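Local structure of NAD(P)H dehydrogenase (quinone) (Mycobacterium tuberculosis, 1XDI) at residues Thr209-Gln214 against Lys242-Ala247. The protein reduces quinones such as menadione with NADH or NADPH, using one bound FAD per subunit, and may increase resistance to reactive oxygen intermediates. Numbering follows the deposited sequence.
Sequences TVVASQ and KNARAA
Where two neighbouring parallel strands of a Rossmann-type sheet end, 208-211 and 239-241, the chain segments leaving them stay joined: Ala212, Ser213 and Gln214 meet Lys242, Asn243 and Ala244. Two backbone hydrogen bonds hold them. Ala244 N gives a nearly straight bond to Ala212 O (2.8 Å, N-H...O angle 168°), the donor lying moderately off the carbonyl plane. Asn243 N reaches Gln214 O at 3.2 Å, also with a straight N-H, but it comes from above the plane of that carbonyl. Beside these bonds, the CA-H of Asn243 is directed at Ser213 O, with CA and O 3.4 Å apart. Asn243 has positive phi (48°), in the left-handed helical region, which asparagine enters more readily than most residues other than glycine.

One apolar pair adds to the backbone bonds. Val211 turns CG1 anti to its backbone N (chi1 176°), which brings this methyl to 3.6 Å from Ala244 O and 3.9 Å from Ala244 CB; the small alanine probably helps the chains come this close. Met260 of strand 256-260 touches both side chains, so the valine-alanine pair lies where the parallel sheet meets the antiparallel one begun by strand 246-251. Outside the two segments, Ser190 OG accepts a hydrogen bond from Gln214 N.

Because both hydrogen bonds use main-chain atoms, the join depends chiefly on backbone shape, consistent with the CB atoms of exposed Lys242 and Gln214 being directed away from it, although Lys242 CB still touches Gln214 O.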
ATOM      1  N   THR A 209     -44.070 -24.446   3.907  1.00  6.71           N
ATOM      2  CA  THR A 209     -44.792 -23.774   2.857  1.00  6.48           C
ATOM      3  C   THR A 209     -44.504 -22.292   3.054  1.00  7.39           C
ATOM      4  O   THR A 209     -44.818 -21.714   4.085  1.00  8.14           O
ATOM      5  CB  THR A 209     -46.271 -24.081   2.991  1.00  6.32           C
ATOM      6  OG1 THR A 209     -46.451 -25.493   2.862  1.00  3.26           O
ATOM      7  CG2 THR A 209     -47.089 -23.367   1.907  1.00  7.04           C
ATOM      8  N   VAL A 210     -43.867 -21.683   2.077  1.00  7.43           N
ATOM      9  CA  VAL A 210     -43.515 -20.280   2.212  1.00  7.93           C
ATOM     10  C   VAL A 210     -44.532 -19.384   1.488  1.00 10.60           C
ATOM     11  O   VAL A 210     -45.022 -19.728   0.383  1.00 10.41           O
ATOM     12  CB  VAL A 210     -42.100 -19.957   1.588  1.00  4.95           C
ATOM     13  CG1 VAL A 210     -41.627 -18.611   2.088  1.00  2.55           C
ATOM     14  CG2 VAL A 210     -41.110 -21.027   1.900  1.00  1.00           C
ATOM     15  N   VAL A 211     -44.865 -18.265   2.132  1.00 11.39           N
ATOM     16  CA  VAL A 211     -45.718 -17.279   1.524  1.00 12.76           C
ATOM     17  C   VAL A 211     -44.765 -16.130   1.362  1.00 14.76           C
ATOM     18  O   VAL A 211     -44.629 -15.290   2.236  1.00 15.60           O
ATOM     19  CB  VAL A 211     -46.920 -16.865   2.401  1.00 13.32           C
ATOM     20  CG1 VAL A 211     -47.713 -15.734   1.685  1.00 10.05           C
ATOM     21  CG2 VAL A 211     -47.840 -18.099   2.644  1.00 10.38           C
ATOM     22  N   ALA A 212     -44.096 -16.125   0.222  1.00 17.68           N
ATOM     23  CA  ALA A 212     -43.103 -15.113  -0.138  1.00 21.53           C
ATOM     24  C   ALA A 212     -43.651 -13.862  -0.849  1.00 23.45           C
ATOM     25  O   ALA A 212     -44.493 -13.985  -1.736  1.00 24.60           O
ATOM     26  CB  ALA A 212     -42.067 -15.770  -1.050  1.00 23.84           C
ATOM     27  N   SER A 213     -43.147 -12.675  -0.499  1.00 24.96           N
ATOM     28  CA  SER A 213     -43.582 -11.443  -1.164  1.00 25.64           C
ATOM     29  C   SER A 213     -42.862 -11.338  -2.481  1.00 26.83           C
ATOM     30  O   SER A 213     -43.368 -10.771  -3.437  1.00 28.19           O
ATOM     31  CB  SER A 213     -43.242 -10.207  -0.364  1.00 24.53           C
ATOM     32  OG  SER A 213     -42.797 -10.546   0.928  1.00 25.81           O
ATOM     33  N   GLN A 214     -41.680 -11.908  -2.554  1.00 28.75           N
ATOM     34  CA  GLN A 214     -40.931 -11.807  -3.788  1.00 31.69           C
ATOM     35  C   GLN A 214     -40.996 -13.098  -4.608  1.00 32.42           C
ATOM     36  O   GLN A 214     -41.794 -13.994  -4.319  1.00 33.69           O
ATOM     37  CB  GLN A 214     -39.479 -11.418  -3.452  1.00 32.56           C
ATOM     38  CG  GLN A 214     -39.171  -9.906  -3.564  1.00 35.62           C
ATOM     39  CD  GLN A 214     -40.198  -9.004  -2.865  1.00 37.05           C
ATOM     40  OE1 GLN A 214     -40.515  -9.203  -1.691  1.00 39.33           O
ATOM     41  NE2 GLN A 214     -40.710  -8.003  -3.580  1.00 37.37           N
ATOM     42  N   LYS A 242     -45.394 -17.732  -4.583  1.00 14.33           N
ATOM     43  CA  LYS A 242     -44.636 -16.505  -4.908  1.00 13.22           C
ATOM     44  C   LYS A 242     -45.569 -15.324  -4.895  1.00 12.62           C
ATOM     45  O   LYS A 242     -46.748 -15.491  -5.125  1.00 13.71           O
ATOM     46  CB  LYS A 242     -44.022 -16.537  -6.321  1.00 12.10           C
ATOM     47  CG  LYS A 242     -42.919 -17.564  -6.568  1.00 11.18           C
ATOM     48  CD  LYS A 242     -43.110 -18.182  -7.940  1.00 10.58           C
ATOM     49  CE  LYS A 242     -41.910 -18.952  -8.387  1.00 10.65           C
ATOM     50  NZ  LYS A 242     -41.174 -18.053  -9.317  1.00 13.65           N
ATOM     51  N   ASN A 243     -45.019 -14.141  -4.651  1.00 12.56           N
ATOM     52  CA  ASN A 243     -45.740 -12.871  -4.667  1.00 11.56           C
ATOM     53  C   ASN A 243     -47.043 -12.804  -3.928  1.00 11.56           C
ATOM     54  O   ASN A 243     -48.052 -12.364  -4.461  1.00 10.89           O
ATOM     55  CB  ASN A 243     -45.973 -12.434  -6.106  1.00 13.69           C
ATOM     56  CG  ASN A 243     -44.694 -12.393  -6.912  1.00 15.29           C
ATOM     57  OD1 ASN A 243     -43.659 -11.889  -6.448  1.00 17.29           O
ATOM     58  ND2 ASN A 243     -44.752 -12.922  -8.127  1.00 16.36           N
ATOM     59  N   ALA A 244     -47.033 -13.233  -2.684  1.00 12.00           N
ATOM     60  CA  ALA A 244     -48.242 -13.180  -1.919  1.00 13.45           C
ATOM     61  C   ALA A 244     -47.899 -12.638  -0.557  1.00 15.52           C
ATOM     62  O   ALA A 244     -46.770 -12.797  -0.078  1.00 15.86           O
ATOM     63  CB  ALA A 244     -48.854 -14.559  -1.827  1.00 13.09           C
ATOM     64  N   ARG A 245     -48.858 -11.942   0.037  1.00 18.15           N
ATOM     65  CA  ARG A 245     -48.686 -11.376   1.359  1.00 21.20           C
ATOM     66  C   ARG A 245     -49.797 -11.997   2.221  1.00 21.12           C
ATOM     67  O   ARG A 245     -50.906 -12.298   1.735  1.00 20.28           O
ATOM     68  CB  ARG A 245     -48.844  -9.856   1.336  1.00 25.61           C
ATOM     69  CG  ARG A 245     -48.003  -9.058   0.307  1.00 33.25           C
ATOM     70  CD  ARG A 245     -48.175  -7.507   0.558  1.00 40.07           C
ATOM     71  NE  ARG A 245     -47.635  -6.641  -0.508  1.00 46.55           N
ATOM     72  CZ  ARG A 245     -47.652  -5.295  -0.489  1.00 49.69           C
ATOM     73  NH1 ARG A 245     -48.184  -4.649   0.558  1.00 49.98           N
ATOM     74  NH2 ARG A 245     -47.151  -4.583  -1.519  1.00 50.64           N
ATOM     75  N   ALA A 246     -49.511 -12.209   3.496  1.00 19.31           N
ATOM     76  CA  ALA A 246     -50.522 -12.776   4.343  1.00 18.75           C
ATOM     77  C   ALA A 246     -51.495 -11.694   4.829  1.00 19.10           C
ATOM     78  O   ALA A 246     -51.116 -10.782   5.562  1.00 20.47           O
ATOM     79  CB  ALA A 246     -49.872 -13.460   5.498  1.00 18.73           C
ATOM     80  N   ALA A 247     -52.753 -11.800   4.409  1.00 18.03           N
ATOM     81  CA  ALA A 247     -53.816 -10.888   4.802  1.00 15.22           C
ATOM     82  C   ALA A 247     -54.096 -11.055   6.305  1.00 15.71           C
ATOM     83  O   ALA A 247     -54.520 -10.123   6.980  1.00 14.84           O
ATOM     84  CB  ALA A 247     -55.041 -11.207   3.997  1.00 13.81           C
TER